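Local structure of probable zinc protease PqqL (Escherichia coli, 6OFT) at residues Val87-Ser92 against Thr96-Ser101; Val32-Gln37 against Gln111-Ile116; Asn330-Ala335 against Leu452-Glu457; Gly298-Ile303 against Ala335-Ala340; Trp280-Gln285 against Glu353-Val358. The protein is probably a periplasmic zinc metalloendopeptidase of the M16 family, represented here by its first half, which holds the predicted zinc site. All blocks are in the same frame, centred on the assembly; numbering follows the deposited sequence.

Contact 1: residues Val87-Ser92 against Thr96-Ser101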
# COMPACT_ATOMS: atom_id res chain seq x y z
N VAL A 87 8.56 18.86 3.32
CA VAL A 87 8.67 18.11 4.56
C VAL A 87 7.32 17.47 4.84
O VAL A 87 6.30 18.15 4.82
CB VAL A 87 9.15 19.00 5.75
CG1 VAL A 87 9.45 18.13 6.97
CG2 VAL A 87 10.37 19.84 5.37
N ASN A 88 7.31 16.16 5.08
CA ASN A 88 6.07 15.41 5.33
C ASN A 88 6.36 14.24 6.23
O ASN A 88 7.51 13.86 6.39
CB ASN A 88 5.49 14.85 4.00
CG ASN A 88 5.00 15.88 3.02
OD1 ASN A 88 3.96 16.51 3.23
ND2 ASN A 88 5.75 16.07 1.94
N ALA A 89 5.30 13.62 6.78
CA ALA A 89 5.44 12.42 7.60
C ALA A 89 4.12 11.69 7.55
O ALA A 89 3.10 12.31 7.29
CB ALA A 89 5.77 12.80 9.05
N TYR A 90 4.13 10.37 7.80
CA TYR A 90 2.90 9.60 7.84
C TYR A 90 3.07 8.42 8.78
O TYR A 90 4.19 7.92 8.93
CB TYR A 90 2.44 9.12 6.43
CG TYR A 90 3.29 8.04 5.80
CD1 TYR A 90 3.11 6.70 6.13
CD2 TYR A 90 4.23 8.35 4.81
CE1 TYR A 90 3.90 5.70 5.56
CE2 TYR A 90 4.99 7.35 4.20
CZ TYR A 90 4.80 6.02 4.56
OH TYR A 90 5.56 5.04 3.96
N THR A 91 1.94 7.94 9.33
CA THR A 91 1.88 6.77 10.19
C THR A 91 0.88 5.81 9.57
O THR A 91 -0.26 6.20 9.29
CB THR A 91 1.51 7.13 11.64
OG1 THR A 91 2.36 8.16 12.10
CG2 THR A 91 1.63 5.93 12.58
N SER A 92 1.29 4.57 9.37
CA SER A 92 0.39 3.55 8.83
C SER A 92 0.32 2.42 9.86
O SER A 92 0.82 2.57 10.98
CB SER A 92 0.90 3.04 7.48
OG SER A 92 2.11 2.31 7.63
N THR A 96 6.17 4.26 10.41
CA THR A 96 6.12 5.70 10.58
C THR A 96 7.28 6.19 9.73
O THR A 96 8.39 5.70 9.87
CB THR A 96 6.29 6.13 12.04
OG1 THR A 96 5.51 5.28 12.89
CG2 THR A 96 5.87 7.56 12.26
N VAL A 97 7.01 7.10 8.79
CA VAL A 97 8.05 7.59 7.88
C VAL A 97 8.12 9.11 7.92
O VAL A 97 7.07 9.77 7.86
CB VAL A 97 7.87 7.03 6.42
CG1 VAL A 97 8.97 7.53 5.48
CG2 VAL A 97 7.86 5.50 6.41
N TYR A 98 9.36 9.65 7.96
CA TYR A 98 9.67 11.09 8.01
C TYR A 98 10.39 11.45 6.73
O TYR A 98 11.40 10.82 6.39
CB TYR A 98 10.50 11.41 9.27
CG TYR A 98 9.75 11.04 10.53
CD1 TYR A 98 8.89 11.93 11.14
CD2 TYR A 98 9.88 9.76 11.09
CE1 TYR A 98 8.16 11.58 12.27
CE2 TYR A 98 9.16 9.39 12.22
CZ TYR A 98 8.31 10.31 12.81
OH TYR A 98 7.64 10.00 13.96
N GLN A 99 9.83 12.40 5.97
CA GLN A 99 10.28 12.69 4.61
C GLN A 99 10.71 14.12 4.37
O GLN A 99 10.00 15.05 4.76
CB GLN A 99 9.16 12.31 3.59
CG GLN A 99 8.56 10.89 3.77
CD GLN A 99 7.24 10.68 3.04
OE1 GLN A 99 6.39 11.57 2.96
NE2 GLN A 99 7.01 9.48 2.51
N VAL A 100 11.89 14.28 3.74
CA VAL A 100 12.42 15.58 3.34
C VAL A 100 12.96 15.44 1.89
O VAL A 100 13.71 14.51 1.59
CB VAL A 100 13.48 16.19 4.29
CG1 VAL A 100 13.92 17.59 3.82
CG2 VAL A 100 12.99 16.25 5.74
N SER A 101 12.57 16.36 1.00
CA SER A 101 13.06 16.47 -0.37
C SER A 101 13.69 17.85 -0.46
O SER A 101 13.04 18.84 -0.12
CB SER A 101 11.91 16.36 -1.37
OG SER A 101 12.42 16.27 -2.69

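Contact 2: residues Val32-Gln37 against Gln111-Ile116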
# COMPACT_ATOMS: atom_id res chain seq x y z
N VAL A 32 17.25 15.29 -4.04
CA VAL A 32 17.39 14.11 -3.20
C VAL A 32 16.21 13.99 -2.23
O VAL A 32 15.70 15.00 -1.75
CB VAL A 32 18.76 14.09 -2.45
CG1 VAL A 32 18.85 15.19 -1.38
CG2 VAL A 32 19.05 12.72 -1.84
N ASN A 33 15.79 12.76 -1.97
CA ASN A 33 14.79 12.42 -0.98
C ASN A 33 15.54 11.77 0.15
O ASN A 33 16.42 10.93 -0.07
CB ASN A 33 13.75 11.45 -1.54
CG ASN A 33 12.66 12.11 -2.33
OD1 ASN A 33 12.56 13.34 -2.41
ND2 ASN A 33 11.83 11.30 -2.96
N LEU A 34 15.26 12.25 1.37
CA LEU A 34 15.85 11.72 2.60
C LEU A 34 14.67 11.30 3.45
O LEU A 34 13.85 12.15 3.81
CB LEU A 34 16.71 12.78 3.33
CG LEU A 34 17.87 13.43 2.55
CD1 LEU A 34 18.52 14.51 3.39
CD2 LEU A 34 18.94 12.39 2.13
N TRP A 35 14.51 9.98 3.64
CA TRP A 35 13.39 9.44 4.40
C TRP A 35 13.90 8.61 5.56
O TRP A 35 14.73 7.72 5.36
CB TRP A 35 12.49 8.51 3.54
CG TRP A 35 11.63 9.14 2.47
CD1 TRP A 35 11.76 10.38 1.91
CD2 TRP A 35 10.58 8.48 1.76
NE1 TRP A 35 10.80 10.56 0.94
CE2 TRP A 35 10.07 9.40 0.81
CE3 TRP A 35 10.02 7.19 1.81
CZ2 TRP A 35 9.04 9.07 -0.09
CZ3 TRP A 35 8.97 6.87 0.96
CH2 TRP A 35 8.49 7.81 0.03
N LEU A 36 13.35 8.86 6.76
CA LEU A 36 13.65 8.06 7.94
C LEU A 36 12.43 7.15 8.15
O LEU A 36 11.31 7.63 8.38
CB LEU A 36 13.94 8.92 9.19
CG LEU A 36 14.11 8.11 10.50
CD1 LEU A 36 15.34 7.14 10.43
CD2 LEU A 36 14.17 9.05 11.72
N GLN A 37 12.68 5.84 8.07
CA GLN A 37 11.64 4.84 8.20
C GLN A 37 11.72 4.07 9.51
O GLN A 37 12.68 3.34 9.75
CB GLN A 37 11.67 3.90 6.96
CG GLN A 37 10.77 2.66 7.03
CD GLN A 37 11.06 1.75 5.88
OE1 GLN A 37 12.17 1.23 5.74
NE2 GLN A 37 10.09 1.57 5.01
N GLN A 111 23.44 18.97 5.51
CA GLN A 111 23.98 18.72 6.85
C GLN A 111 22.98 19.11 7.95
O GLN A 111 22.79 18.35 8.91
CB GLN A 111 25.34 19.43 7.01
CG GLN A 111 26.01 19.30 8.38
CD GLN A 111 26.01 17.90 8.96
OE1 GLN A 111 26.40 16.91 8.31
NE2 GLN A 111 25.58 17.80 10.22
N GLN A 112 22.35 20.29 7.80
CA GLN A 112 21.36 20.77 8.72
C GLN A 112 20.16 19.81 8.78
O GLN A 112 19.72 19.48 9.88
CB GLN A 112 20.93 22.20 8.32
CG GLN A 112 19.84 22.78 9.19
CD GLN A 112 20.29 23.03 10.61
OE1 GLN A 112 20.64 24.15 10.96
NE2 GLN A 112 20.25 22.00 11.45
N VAL A 113 19.67 19.32 7.60
CA VAL A 113 18.55 18.37 7.51
C VAL A 113 18.92 17.05 8.23
O VAL A 113 18.13 16.51 9.01
CB VAL A 113 18.07 18.16 6.03
CG1 VAL A 113 17.13 16.97 5.90
CG2 VAL A 113 17.39 19.42 5.48
N MET A 114 20.16 16.58 8.03
CA MET A 114 20.67 15.35 8.66
C MET A 114 20.73 15.49 10.19
O MET A 114 20.48 14.51 10.90
CB MET A 114 22.07 15.01 8.12
CG MET A 114 22.06 14.46 6.70
SD MET A 114 20.95 13.05 6.42
CE MET A 114 21.64 11.82 7.50
N ALA A 115 21.06 16.69 10.69
CA ALA A 115 21.14 17.00 12.12
C ALA A 115 19.74 16.91 12.75
O ALA A 115 19.61 16.37 13.85
CB ALA A 115 21.74 18.37 12.34
N ILE A 116 18.69 17.37 12.01
CA ILE A 116 17.28 17.27 12.42
C ILE A 116 16.87 15.78 12.47
O ILE A 116 16.20 15.38 13.42
CB ILE A 116 16.35 18.13 11.53
CG1 ILE A 116 16.61 19.65 11.74
CG2 ILE A 116 14.87 17.80 11.78
CD1 ILE A 116 15.99 20.58 10.72

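Contact 3: residues Asn330-Ala335 against Leu452-Glu457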
# COMPACT_ATOMS: atom_id res chain seq x y z
N ASN A 330 -29.03 0.81 -12.79
CA ASN A 330 -29.27 -0.52 -13.32
C ASN A 330 -28.39 -1.57 -12.64
O ASN A 330 -27.38 -2.02 -13.20
CB ASN A 330 -29.16 -0.52 -14.86
CG ASN A 330 -30.02 0.54 -15.56
OD1 ASN A 330 -31.00 1.08 -15.01
ND2 ASN A 330 -29.65 0.86 -16.79
N MET A 331 -28.78 -1.95 -11.41
CA MET A 331 -28.07 -2.94 -10.59
C MET A 331 -28.14 -4.36 -11.16
O MET A 331 -27.18 -5.12 -11.01
CB MET A 331 -28.53 -2.89 -9.12
CG MET A 331 -28.39 -1.51 -8.47
SD MET A 331 -26.73 -0.79 -8.54
CE MET A 331 -25.93 -1.66 -7.20
N GLN A 332 -29.25 -4.70 -11.83
CA GLN A 332 -29.45 -6.02 -12.43
C GLN A 332 -28.47 -6.28 -13.58
O GLN A 332 -27.88 -7.36 -13.64
CB GLN A 332 -30.91 -6.20 -12.90
CG GLN A 332 -31.31 -7.66 -13.10
CD GLN A 332 -31.48 -8.40 -11.80
OE1 GLN A 332 -32.28 -8.03 -10.93
NE2 GLN A 332 -30.71 -9.47 -11.63
N ASP A 333 -28.26 -5.27 -14.44
CA ASP A 333 -27.34 -5.37 -15.57
C ASP A 333 -25.89 -5.52 -15.13
O ASP A 333 -25.14 -6.27 -15.76
CB ASP A 333 -27.52 -4.19 -16.54
CG ASP A 333 -28.81 -4.25 -17.35
OD1 ASP A 333 -29.16 -3.23 -17.98
OD2 ASP A 333 -29.46 -5.32 -17.35
N ALA A 334 -25.50 -4.81 -14.05
CA ALA A 334 -24.16 -4.86 -13.46
C ALA A 334 -23.90 -6.28 -12.93
O ALA A 334 -22.89 -6.88 -13.29
CB ALA A 334 -24.04 -3.85 -12.33
N ALA A 335 -24.84 -6.81 -12.12
CA ALA A 335 -24.79 -8.15 -11.54
C ALA A 335 -24.71 -9.19 -12.67
O ALA A 335 -23.85 -10.07 -12.62
CB ALA A 335 -26.01 -8.39 -10.66
N LEU A 452 -27.22 -15.15 -5.53
CA LEU A 452 -26.87 -16.59 -5.64
C LEU A 452 -27.79 -17.29 -6.64
O LEU A 452 -27.31 -18.22 -7.23
CB LEU A 452 -26.85 -17.24 -4.26
CG LEU A 452 -25.82 -16.69 -3.28
CD1 LEU A 452 -25.61 -17.65 -2.14
CD2 LEU A 452 -24.50 -16.38 -3.95
N ALA A 453 -29.04 -16.87 -6.82
CA ALA A 453 -29.90 -17.51 -7.83
C ALA A 453 -29.38 -17.15 -9.22
O ALA A 453 -29.46 -17.97 -10.14
CB ALA A 453 -31.35 -17.05 -7.67
N LEU A 454 -28.82 -15.94 -9.37
CA LEU A 454 -28.22 -15.48 -10.62
C LEU A 454 -26.93 -16.26 -10.89
O LEU A 454 -26.68 -16.64 -12.03
CB LEU A 454 -27.99 -13.97 -10.58
CG LEU A 454 -27.69 -13.29 -11.93
CD1 LEU A 454 -28.88 -13.43 -12.93
CD2 LEU A 454 -27.30 -11.82 -11.72
N GLU A 455 -26.19 -16.58 -9.86
CA GLU A 455 -24.95 -17.37 -10.00
C GLU A 455 -25.32 -18.79 -10.43
O GLU A 455 -24.71 -19.29 -11.34
CB GLU A 455 -24.19 -17.36 -8.67
CG GLU A 455 -22.84 -18.03 -8.72
CD GLU A 455 -22.15 -18.07 -7.37
OE1 GLU A 455 -22.40 -18.98 -6.63
OE2 GLU A 455 -21.43 -17.18 -7.06
N LYS A 456 -26.31 -19.39 -9.82
CA LYS A 456 -26.74 -20.75 -10.16
C LYS A 456 -27.24 -20.81 -11.62
O LYS A 456 -26.94 -21.77 -12.33
CB LYS A 456 -27.84 -21.22 -9.18
CG LYS A 456 -28.24 -22.69 -9.36
CD LYS A 456 -29.60 -22.98 -8.73
CE LYS A 456 -29.91 -24.45 -8.79
NZ LYS A 456 -31.33 -24.73 -8.46
N GLU A 457 -28.01 -19.79 -12.03
CA GLU A 457 -28.54 -19.64 -13.39
C GLU A 457 -27.37 -19.69 -14.39
O GLU A 457 -27.41 -20.50 -15.32
CB GLU A 457 -29.28 -18.29 -13.50
CG GLU A 457 -29.93 -18.00 -14.85
CD GLU A 457 -30.60 -16.64 -14.91
OE1 GLU A 457 -31.57 -16.42 -14.15
OE2 GLU A 457 -30.15 -15.80 -15.72

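Contact 4: residues Gly298-Ile303 against Ala335-Ala340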
# COMPACT_ATOMS: atom_id res chain seq x y z
N GLY A 298 -18.63 -3.15 -28.15
CA GLY A 298 -20.05 -2.80 -28.10
C GLY A 298 -20.98 -3.83 -27.49
O GLY A 298 -22.19 -3.58 -27.41
N GLU A 299 -20.44 -4.98 -27.04
CA GLU A 299 -21.23 -6.07 -26.42
C GLU A 299 -21.88 -5.66 -25.09
O GLU A 299 -22.97 -6.15 -24.78
CB GLU A 299 -20.36 -7.32 -26.16
CG GLU A 299 -19.74 -7.98 -27.38
CD GLU A 299 -18.68 -9.01 -27.03
OE1 GLU A 299 -18.99 -9.95 -26.25
OE2 GLU A 299 -17.54 -8.88 -27.53
N LEU A 300 -21.20 -4.82 -24.28
CA LEU A 300 -21.68 -4.42 -22.95
C LEU A 300 -21.95 -2.93 -22.79
O LEU A 300 -21.17 -2.22 -22.14
CB LEU A 300 -20.72 -4.92 -21.85
CG LEU A 300 -20.79 -6.39 -21.47
CD1 LEU A 300 -19.53 -6.82 -20.78
CD2 LEU A 300 -22.01 -6.67 -20.60
N LYS A 301 -23.06 -2.45 -23.35
CA LYS A 301 -23.43 -1.04 -23.21
C LYS A 301 -24.45 -0.84 -22.07
O LYS A 301 -24.78 0.30 -21.71
CB LYS A 301 -23.88 -0.43 -24.55
CG LYS A 301 -22.90 0.63 -25.09
CD LYS A 301 -21.45 0.11 -25.29
CE LYS A 301 -20.44 1.23 -25.38
NZ LYS A 301 -19.06 0.76 -25.08
N THR A 302 -24.86 -1.97 -21.44
CA THR A 302 -25.76 -2.06 -20.28
C THR A 302 -25.03 -1.72 -18.97
O THR A 302 -25.67 -1.58 -17.93
CB THR A 302 -26.38 -3.48 -20.20
OG1 THR A 302 -25.35 -4.46 -20.23
CG2 THR A 302 -27.41 -3.75 -21.29
N ILE A 303 -23.67 -1.60 -19.03
CA ILE A 303 -22.76 -1.28 -17.91
C ILE A 303 -21.80 -0.14 -18.31
O ILE A 303 -21.57 0.06 -19.50
CB ILE A 303 -21.99 -2.54 -17.40
CG1 ILE A 303 -21.08 -3.14 -18.48
CG2 ILE A 303 -22.95 -3.59 -16.81
CD1 ILE A 303 -19.86 -3.89 -17.97
N ALA A 335 -24.84 -6.81 -12.12
CA ALA A 335 -24.79 -8.15 -11.54
C ALA A 335 -24.71 -9.19 -12.67
O ALA A 335 -23.85 -10.07 -12.62
CB ALA A 335 -26.01 -8.39 -10.66
N ASN A 336 -25.58 -9.04 -13.71
CA ASN A 336 -25.60 -9.93 -14.87
C ASN A 336 -24.26 -9.99 -15.57
O ASN A 336 -23.73 -11.10 -15.74
CB ASN A 336 -26.74 -9.58 -15.83
CG ASN A 336 -28.04 -10.23 -15.44
OD1 ASN A 336 -28.16 -11.45 -15.40
ND2 ASN A 336 -29.05 -9.43 -15.15
N ALA A 337 -23.66 -8.82 -15.89
CA ALA A 337 -22.34 -8.72 -16.55
C ALA A 337 -21.23 -9.39 -15.74
O ALA A 337 -20.42 -10.13 -16.32
CB ALA A 337 -21.99 -7.26 -16.80
N LEU A 338 -21.18 -9.14 -14.41
CA LEU A 338 -20.18 -9.71 -13.53
C LEU A 338 -20.30 -11.22 -13.44
O LEU A 338 -19.29 -11.91 -13.63
CB LEU A 338 -20.23 -9.05 -12.12
CG LEU A 338 -19.15 -9.47 -11.09
CD1 LEU A 338 -17.73 -9.29 -11.63
CD2 LEU A 338 -19.31 -8.70 -9.78
N MET A 339 -21.51 -11.73 -13.15
CA MET A 339 -21.80 -13.16 -13.03
C MET A 339 -21.49 -13.92 -14.32
O MET A 339 -20.95 -15.03 -14.26
CB MET A 339 -23.29 -13.35 -12.67
CG MET A 339 -23.55 -14.53 -11.76
SD MET A 339 -22.86 -14.30 -10.10
CE MET A 339 -24.00 -13.04 -9.44
N ALA A 340 -21.87 -13.33 -15.47
CA ALA A 340 -21.67 -13.90 -16.81
C ALA A 340 -20.19 -14.04 -17.10
O ALA A 340 -19.79 -15.10 -17.58
CB ALA A 340 -22.32 -13.01 -17.85

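Contact 5: residues Trp280-Gln285 against Glu353-Val358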
# COMPACT_ATOMS: atom_id res chain seq x y z
N TRP A 280 -1.35 -14.32 -9.97
CA TRP A 280 -2.51 -13.56 -9.47
C TRP A 280 -2.69 -12.28 -10.27
O TRP A 280 -3.82 -11.92 -10.59
CB TRP A 280 -2.42 -13.23 -7.96
CG TRP A 280 -2.52 -14.41 -7.05
CD1 TRP A 280 -1.60 -14.79 -6.12
CD2 TRP A 280 -3.58 -15.37 -6.99
NE1 TRP A 280 -2.02 -15.95 -5.49
CE2 TRP A 280 -3.23 -16.33 -6.01
CE3 TRP A 280 -4.81 -15.53 -7.68
CZ2 TRP A 280 -4.06 -17.42 -5.69
CZ3 TRP A 280 -5.62 -16.62 -7.38
CH2 TRP A 280 -5.25 -17.54 -6.39
N SER A 281 -1.57 -11.60 -10.60
CA SER A 281 -1.51 -10.36 -11.37
C SER A 281 -2.04 -10.58 -12.79
O SER A 281 -2.75 -9.73 -13.32
CB SER A 281 -0.07 -9.85 -11.42
OG SER A 281 0.04 -8.70 -12.24
N MET A 282 -1.69 -11.73 -13.40
CA MET A 282 -2.14 -12.07 -14.74
C MET A 282 -3.61 -12.43 -14.78
O MET A 282 -4.28 -11.99 -15.71
CB MET A 282 -1.28 -13.13 -15.38
CG MET A 282 -0.05 -12.51 -16.00
SD MET A 282 1.00 -13.71 -16.76
CE MET A 282 2.44 -12.74 -16.98
N LEU A 283 -4.13 -13.14 -13.75
CA LEU A 283 -5.56 -13.48 -13.66
C LEU A 283 -6.38 -12.20 -13.60
O LEU A 283 -7.40 -12.10 -14.29
CB LEU A 283 -5.86 -14.37 -12.44
CG LEU A 283 -5.59 -15.87 -12.59
CD1 LEU A 283 -5.86 -16.58 -11.30
CD2 LEU A 283 -6.44 -16.51 -13.71
N VAL A 284 -5.90 -11.21 -12.82
CA VAL A 284 -6.50 -9.88 -12.63
C VAL A 284 -6.48 -9.14 -13.97
O VAL A 284 -7.54 -8.68 -14.42
CB VAL A 284 -5.76 -9.11 -11.47
CG1 VAL A 284 -5.89 -7.59 -11.59
CG2 VAL A 284 -6.23 -9.59 -10.10
N GLN A 285 -5.31 -9.08 -14.64
CA GLN A 285 -5.19 -8.42 -15.93
C GLN A 285 -6.06 -9.05 -17.02
O GLN A 285 -6.68 -8.32 -17.79
CB GLN A 285 -3.73 -8.33 -16.40
CG GLN A 285 -3.59 -7.51 -17.71
CD GLN A 285 -2.18 -7.13 -18.07
OE1 GLN A 285 -1.24 -7.28 -17.28
NE2 GLN A 285 -2.00 -6.62 -19.29
N GLU A 353 -3.93 -17.36 -26.90
CA GLU A 353 -3.74 -16.04 -27.53
C GLU A 353 -3.92 -14.91 -26.52
O GLU A 353 -3.18 -13.93 -26.60
CB GLU A 353 -4.69 -15.79 -28.73
CG GLU A 353 -4.81 -16.94 -29.72
CD GLU A 353 -5.88 -17.94 -29.32
OE1 GLU A 353 -7.08 -17.59 -29.38
OE2 GLU A 353 -5.51 -19.07 -28.92
N GLU A 354 -4.90 -15.04 -25.61
CA GLU A 354 -5.20 -14.06 -24.57
C GLU A 354 -4.02 -13.92 -23.60
O GLU A 354 -3.65 -12.80 -23.24
CB GLU A 354 -6.45 -14.47 -23.80
CG GLU A 354 -7.77 -14.00 -24.36
CD GLU A 354 -8.92 -14.38 -23.44
OE1 GLU A 354 -9.63 -13.47 -22.96
OE2 GLU A 354 -9.09 -15.59 -23.18
N LEU A 355 -3.44 -15.07 -23.17
CA LEU A 355 -2.28 -15.11 -22.27
C LEU A 355 -1.02 -14.60 -22.98
O LEU A 355 -0.28 -13.81 -22.39
CB LEU A 355 -2.07 -16.53 -21.69
CG LEU A 355 -0.89 -16.70 -20.68
CD1 LEU A 355 -1.00 -15.72 -19.48
CD2 LEU A 355 -0.79 -18.14 -20.20
N ASP A 356 -0.81 -15.01 -24.25
CA ASP A 356 0.31 -14.56 -25.09
C ASP A 356 0.29 -13.05 -25.30
O ASP A 356 1.35 -12.43 -25.31
CB ASP A 356 0.34 -15.28 -26.46
CG ASP A 356 0.89 -16.69 -26.46
OD1 ASP A 356 1.61 -17.05 -25.49
OD2 ASP A 356 0.62 -17.43 -27.42
N ASP A 357 -0.91 -12.44 -25.43
CA ASP A 357 -1.02 -10.98 -25.56
C ASP A 357 -0.70 -10.26 -24.24
O ASP A 357 -0.07 -9.22 -24.27
CB ASP A 357 -2.39 -10.56 -26.09
CG ASP A 357 -2.49 -9.07 -26.36
OD1 ASP A 357 -1.78 -8.57 -27.26
OD2 ASP A 357 -3.29 -8.40 -25.66
N VAL A 358 -1.13 -10.80 -23.09
CA VAL A 358 -0.83 -10.20 -21.77
C VAL A 358 0.70 -10.19 -21.54
O VAL A 358 1.25 -9.13 -21.25
CB VAL A 358 -1.66 -10.84 -20.62
CG1 VAL A 358 -0.95 -10.73 -19.27
CG2 VAL A 358 -3.03 -10.19 -20.54

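Contact 1: residues Val87-Ser92 against Thr96-Ser101
Asn88 and Gln99 exchange two backbone hydrogen bonds, and Tyr90 and Val97 two more, so strands 87-91 and 96-103 form an antiparallel beta hairpin at one margin of the mixed sheet in the M16 peptidase domain. The bond from Gln99 N to Asn88 O is 2.8 Å long, and that from Val97 N to Tyr90 O is 2.9 Å. Packing is tightest round the Tyr90 ring. Its CG sits between the backbone N and the carbonyl carbon (chi1 71°), which tips the ring across the neighbouring strand: Val97 CB lies over one face, 4.0 Å from the ring centroid, in a CH-pi contact. The amide of Gln99 comes to the ring edge, Gln99 NE2 3.4 Å from Tyr90 CE2, with the two planes 74° apart. The phenol OH bonds to Glu95 in the turn. With an alanine in place of Tyr90, Val97 would probably lose the ring that covers it and Glu95 its hydroxyl partner. Whereas Val97 and Gln99 are buried beside this ring, Asn88 is partly exposed and meets Gln99 OE1 through CB alone, at 3.6 Å. On the other face, Thr91 OG1 is hydrogen-bonded to Glu57, the predicted proton acceptor, and Ala89 and Tyr98 also touch that residue. Strand 31-38 pairs with the far edge of 96-103, helix 52-59 packs against the Thr91 face, and Val100 reaches Val113 and Phe117 of helix 107-122.

Contact 2: residues Val32-Gln37 against Gln111-Ile116
Leu34, Val113 and Met114 meet where helix 107-122 packs on the mixed beta sheet of the alpha/beta M16 peptidase domain, with strand 31-38 in the interior of that sheet. Leu34 gives up the largest area to the contact, about 52 Å², against 25 Å² for Met114 and 22 Å² for Val113. All three are buried, and the interaction is wholly apolar. The leucine side chain leaves the strand toward the helix with CG beside the backbone N (chi1 -56°) and CD1 reaching outward, and this one methyl makes both contacts. Leu34 CD1 touches Val113 CG1 at 3.8 Å, the valine pointing toward the strand while the two side chains run obliquely to each other. Met114 is bent at chi2 and chi3, which swings the sulfur back toward the strand and across Leu34 at about a right angle. Strand and helix stay well apart, the nearest pair of CA atoms, those of Leu34 and Met114, being separated by 8.6 Å, and the gap is bridged by side chains. Leu102 of strand 96-103 touches both Leu34 and Val113, and Phe117, a turn further along the helix, also packs on Leu34. On the other face of the strand Trp35 lies against helix 378-391. The longer of the two contacts of the leucine methyl is that of Leu34 CD1 with Met114 SD, at 4.1 Å.

Contact 3: residues Asn330-Ala335 against Leu452-Glu457
Two helical segments, the first turn of helix 331-348 and part of helix 448-459, approach no closer than 8.1 Å between the CA atoms of Ala335 and Leu454, a helix-helix packing in the second alpha/beta half of the chain. The small Ala335 lets the leucine come in: both side chains point toward the opposite helix, and Leu454 supplies most of the buried area. Its CG lies anti to the backbone N (chi1 -166°), which carries the branch across to helix 331-348, where CD2 of Leu454 rests on Ala335 CB at 3.8 Å. Gln332, one turn earlier and exposed, folds over the same methyl through a chain bent at chi2, running obliquely to the leucine. Leu446, in the loop before helix 448-459, touches both Gln332 and Ala335. The amide contributes only van der Waals contact here, Gln332 NE2 lying 4.1 Å from Leu454 CD2.

Contact 4: residues Gly298-Ile303 against Ala335-Ala340
Ile303 carries CG1 between its backbone N and carbonyl carbon (chi1 63°), an arrangement that leaves CG2 beside the N and facing Ala337, while Leu300, with chi1 -77° and an extended second torsion, stretches CD2 to the same alanine. The motif is a loop packed on a helix in the second alpha/beta half of the chain: residues 298-303 connect helix 271-296 to strand 303-314, and Ala337 lies on helix 331-348. The loop begins with a Schellman motif, Gly298 taking the positive phi that ends the preceding helix. From there the chain turns so that Leu300 and Ile303 both point at the helix and converge on one methyl group. Ala337 has the largest area buried by the contact, 58 Å², and its short side chain allows the loop to lie near the helix, with the CA atoms of Ile303 and Ala337 7.6 Å apart. The contact is entirely apolar. Val324 of strand 317-326 touches both Ile303 and Ala337, while Leu291 and Arg294 of helix 271-296 lie against Leu300. The two branched residues approach equally closely: Ala337 CB is 3.8 Å from Leu300 CD2 and 3.8 Å from Ile303 CG2.

Contact 5: residues Trp280-Gln285 against Glu353-Val358
This is a helix-helix contact, largely apolar, in the second alpha/beta half of the chain, where Met282 and Gln285 of the long helix 271-296 pack on Leu355 and Val358 of helix 352-371. The short segments cross steeply, at 111°, with their axes 10.8 Å apart, so the contact is confined to a small patch. Val358 is its centre, with 84 Å² buried. Val358 CG1 touches Met282 CG at 3.8 Å and also faces the Gln285 amide, while Val358 CG2 lies 3.9 Å from both CG and NE2 of Gln285. Met282 runs out extended beyond CG and crosses Leu355 at about a right angle, its SD meeting Leu355 CD1 at 3.9 Å. Gln285, with CG anti to the backbone N (chi1 -175°), comes at Val358 from the opposite direction, while OE1 accepts a hydrogen bond from Arg362. Exchanging Gln285 for an alanine would probably uncover one side of Val358 and leave Arg362 without that acceptor. Ser281 also bonds to Arg362, and Glu354 forms a salt bridge with Arg290, so polar links border the apolar patch. Leu417 of helix 414-425 packs on Leu355, and Trp280, on another side of helix 271-296, touches strand 317-326.

In the fold
The five contacts fall into two groups on opposite sides of the chain's centre. Contacts 1 and 2 share one sheet, strands 96-103 and 31-38 being neighbours in it, and their centres are 11 Å apart; contact 1 is knit by backbone hydrogen bonds beside the predicted zinc site, whereas contact 2 is a wholly buried apolar junction of sheet and helix. Contacts 3 and 4 use different sides of helix 331-348, Ala335 facing the helix of contact 3 and Ala337 the loop of contact 4. Contact 5 joins helix 352-371, the next along the chain, to helix 271-296. Gln332 lies at the exposed border of contact 3, whereas Gln285 packs within contact 5 and has Arg362 as its polar partner.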